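Local coordinates for bifunctional protein PutA (Bradyrhizobium diazoefficiens, PDB 6BSN) that probably oxidises proline to glutamate in two steps, through an FAD-dependent proline dehydrogenase and an NAD-dependent aldehyde dehydrogenase joined in one chain, at residues 296-301 / 336-341. The protein carries 1 engineered substitution. Numbering follows the deposited sequence.
Sequences ATLADP and RKLMVR. With FDA (dihydroflavine-adenine dinucleotide), chain C.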
loop_
_atom_site.group_PDB
_atom_site.type_symbol
_atom_site.label_atom_id
_atom_site.label_comp_id
_atom_site.label_asym_id
_atom_site.label_seq_id
_atom_site.Cartn_x
_atom_site.Cartn_y
_atom_site.Cartn_z
ATOM N N ALA A 296 45.771 20.177 36.347
ATOM C CA ALA A 296 46.906 19.954 37.245
ATOM C C ALA A 296 48.214 20.435 36.624
ATOM O O ALA A 296 49.097 20.922 37.337
ATOM C CB ALA A 296 47.005 18.479 37.633
ATOM N N THR A 297 48.344 20.312 35.304
ATOM C CA THR A 297 49.534 20.780 34.606
ATOM C C THR A 297 49.585 22.305 34.552
ATOM O O THR A 297 50.601 22.913 34.901
ATOM C CB THR A 297 49.562 20.190 33.201
ATOM O OG1 THR A 297 49.425 18.765 33.287
ATOM C CG2 THR A 297 50.877 20.505 32.542
ATOM N N LEU A 298 48.498 22.939 34.101
ATOM C CA LEU A 298 48.466 24.395 34.012
ATOM C C LEU A 298 48.705 25.037 35.370
ATOM O O LEU A 298 49.222 26.155 35.448
ATOM C CB LEU A 298 47.119 24.851 33.448
ATOM C CG LEU A 298 46.946 26.341 33.248
ATOM C CD1 LEU A 298 47.907 26.795 32.169
ATOM C CD2 LEU A 298 45.500 26.657 32.877
ATOM N N ALA A 299 48.335 24.349 36.446
ATOM C CA ALA A 299 48.498 24.923 37.776
ATOM C C ALA A 299 49.967 25.152 38.141
ATOM O O ALA A 299 50.268 26.029 38.956
ATOM C CB ALA A 299 47.831 24.009 38.798
ATOM N N ASP A 300 50.889 24.391 37.559
ATOM C CA ASP A 300 52.292 24.471 37.970
ATOM C C ASP A 300 52.841 25.884 37.763
ATOM O O ASP A 300 52.672 26.461 36.679
ATOM C CB ASP A 300 53.136 23.471 37.182
ATOM C CG ASP A 300 54.511 23.249 37.804
ATOM O OD1 ASP A 300 55.394 24.127 37.678
ATOM O OD2 ASP A 300 54.697 22.192 38.425
ATOM N N PRO A 301 53.499 26.478 38.767
ATOM C CA PRO A 301 54.005 27.852 38.596
ATOM C C PRO A 301 55.087 27.982 37.536
ATOM O O PRO A 301 55.408 29.113 37.140
ATOM C CB PRO A 301 54.559 28.201 39.986
ATOM C CG PRO A 301 54.868 26.864 40.608
ATOM C CD PRO A 301 53.813 25.925 40.095
ATOM N N ARG A 336 46.251 33.144 33.842
ATOM C CA ARG A 336 46.958 32.834 32.613
ATOM C C ARG A 336 46.155 33.316 31.420
ATOM O O ARG A 336 44.939 33.510 31.493
ATOM C CB ARG A 336 47.217 31.325 32.434
ATOM C CG ARG A 336 47.944 30.694 33.589
ATOM C CD ARG A 336 49.399 31.124 33.685
ATOM N NE ARG A 336 49.947 30.575 34.925
ATOM C CZ ARG A 336 50.267 29.294 35.094
ATOM N NH1 ARG A 336 50.731 28.882 36.260
ATOM N NH2 ARG A 336 50.123 28.425 34.098
ATOM N N LYS A 337 46.878 33.499 30.319
ATOM C CA LYS A 337 46.309 33.595 28.989
ATOM C C LYS A 337 46.493 32.250 28.296
ATOM O O LYS A 337 47.559 31.625 28.405
ATOM C CB LYS A 337 46.990 34.704 28.185
ATOM C CG LYS A 337 46.643 36.106 28.619
ATOM C CD LYS A 337 47.358 37.095 27.695
ATOM C CE LYS A 337 46.669 38.450 27.692
ATOM N NZ LYS A 337 46.713 39.036 26.333
ATOM N N LEU A 338 45.438 31.797 27.609
ATOM C CA LEU A 338 45.395 30.507 26.936
ATOM C C LEU A 338 44.991 30.678 25.477
ATOM O O LEU A 338 44.186 31.550 25.125
ATOM C CB LEU A 338 44.393 29.561 27.608
ATOM C CG LEU A 338 44.589 29.278 29.093
ATOM C CD1 LEU A 338 43.475 28.378 29.562
ATOM C CD2 LEU A 338 45.949 28.655 29.345
ATOM N N MET A 339 45.554 29.831 24.634
ATOM C CA MET A 339 45.131 29.700 23.252
ATOM C C MET A 339 44.260 28.455 23.183
ATOM O O MET A 339 44.695 27.375 23.590
ATOM C CB MET A 339 46.349 29.627 22.333
ATOM C CG MET A 339 47.184 30.936 22.411
ATOM S SD MET A 339 48.795 30.947 21.586
ATOM C CE MET A 339 48.313 31.113 19.862
ATOM N N VAL A 340 43.011 28.619 22.740
ATOM C CA VAL A 340 41.972 27.588 22.850
ATOM C C VAL A 340 41.416 27.309 21.462
ATOM O O VAL A 340 40.885 28.215 20.812
ATOM C CB VAL A 340 40.876 28.039 23.820
ATOM C CG1 VAL A 340 39.689 27.071 23.857
ATOM C CG2 VAL A 340 41.504 28.223 25.175
ATOM N N ARG A 341 41.537 26.063 21.010
ATOM C CA ARG A 341 41.132 25.672 19.666
ATOM C C ARG A 341 39.720 25.099 19.686
ATOM O O ARG A 341 39.444 24.150 20.426
ATOM C CB ARG A 341 42.093 24.640 19.071
ATOM C CG ARG A 341 41.662 24.190 17.676
ATOM C CD ARG A 341 42.314 22.864 17.247
ATOM N NE ARG A 341 43.759 22.980 17.309
ATOM C CZ ARG A 341 44.557 22.007 17.702
ATOM N NH1 ARG A 341 44.072 20.819 18.060
ATOM N NH2 ARG A 341 45.847 22.231 17.736
HETATM P PA FDA C . 32.484 20.114 8.243
HETATM O O1A FDA C . 32.115 19.416 6.904
HETATM O O2A FDA C . 31.926 21.384 8.569
HETATM O O5B FDA C . 32.031 19.459 9.493
HETATM C C5B FDA C . 32.257 18.064 9.657
HETATM C C4B FDA C . 31.982 17.656 11.102
HETATM O O4B FDA C . 30.620 17.717 11.428
HETATM C C3B FDA C . 32.375 16.262 11.473
HETATM O O3B FDA C . 33.722 16.174 11.684
HETATM C C2B FDA C . 31.599 16.045 12.709
HETATM O O2B FDA C . 32.262 16.581 13.805
HETATM C C1B FDA C . 30.341 16.802 12.435
HETATM N N9A FDA C . 29.231 15.966 12.010
HETATM C C8A FDA C . 29.097 15.231 10.841
HETATM N N7A FDA C . 27.932 14.600 10.855
HETATM C C5A FDA C . 27.257 14.894 12.037
HETATM C C6A FDA C . 26.039 14.536 12.585
HETATM N N6A FDA C . 25.149 13.661 11.874
HETATM N N1A FDA C . 25.668 15.012 13.784
HETATM C C2A FDA C . 26.466 15.835 14.494
HETATM N N3A FDA C . 27.667 16.209 13.977
HETATM C C4A FDA C . 28.076 15.771 12.788
HETATM N N1 FDA C . 38.940 17.079 16.001
HETATM C C2 FDA C . 38.896 16.587 17.342
HETATM O O2 FDA C . 37.832 15.790 17.684
HETATM N N3 FDA C . 39.921 16.920 18.266
HETATM C C4 FDA C . 40.988 17.744 17.856
HETATM O O4 FDA C . 41.990 18.089 18.725
HETATM C C4X FDA C . 41.026 18.262 16.460
HETATM N N5 FDA C . 42.131 19.068 16.023
HETATM C C5X FDA C . 42.033 19.717 14.725
HETATM C C6 FDA C . 43.078 20.720 14.341
HETATM C C7 FDA C . 42.932 21.400 13.101
HETATM C C7M FDA C . 43.972 22.411 12.702
HETATM C C8 FDA C . 41.815 21.131 12.239
HETATM C C8M FDA C . 41.633 21.836 10.917
HETATM C C9 FDA C . 40.840 20.182 12.612
HETATM C C9A FDA C . 40.976 19.466 13.900
HETATM N N10 FDA C . 40.022 18.428 14.239
HETATM C C10 FDA C . 40.029 17.931 15.583
HETATM C "C1'" FDA C . 39.079 17.854 13.262
HETATM C "C2'" FDA C . 37.721 18.528 13.361
HETATM O "O2'" FDA C . 37.118 18.217 14.567
HETATM C "C3'" FDA C . 36.814 18.100 12.218
HETATM O "O3'" FDA C . 36.711 16.739 12.297
HETATM C "C4'" FDA C . 37.280 18.433 10.800
HETATM O "O4'" FDA C . 38.074 19.572 10.792
HETATM C "C5'" FDA C . 36.093 18.669 9.873
HETATM O "O5'" FDA C . 35.227 19.656 10.400
HETATM P P FDA C . 34.835 21.009 9.622
HETATM O O1P FDA C . 34.395 22.258 10.449
HETATM O O2P FDA C . 36.105 21.165 8.714
HETATM O O3P FDA C . 33.944 20.379 8.400
#
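Arg336 runs past Leu298 in the opposing direction and ends among the backbone carbonyls near the C-terminal end of helix 287-298. From CB outward, CG sits anti to the carbonyl carbon (chi1 -55°), and the next torsion bends the chain, with CG 4.1 Å from Leu298 CD1. Beyond CD and NE, the guanidinium splits its two amino groups. NH1 donates to Asp300 O at 3.1 Å, approaching from above the carbonyl plane, 52° out of it. NH2 is 2.8 Å from Leu298 O, but the N-H points poorly at the oxygen (122°) and the bond is weak; the same nitrogen lies 3.4 Å from Leu298 CD1. An alanine here would take away the guanidinium and both donors, and the carbonyls of Leu298 and Asp300 would probably be left without these partners, the chain after the helix less firmly tied. This is the (beta/alpha)8, TIM-type barrel of the proline dehydrogenase domain: an outer helix packs against the start of the parallel strand 338-343. Next to the arginine, Leu298 CD1 lies 3.9 Å from Leu338 CD2, the two side chains tip to tip, with Leu330 and Ala331 of helix 320-333 alongside. Further along the strand, Arg341 has C6 of the reduced flavin over one guanidinium face, offset toward the rim; its NH1 comes within 3.3 Å of flavin N5 and also forms a salt bridge with Asp280.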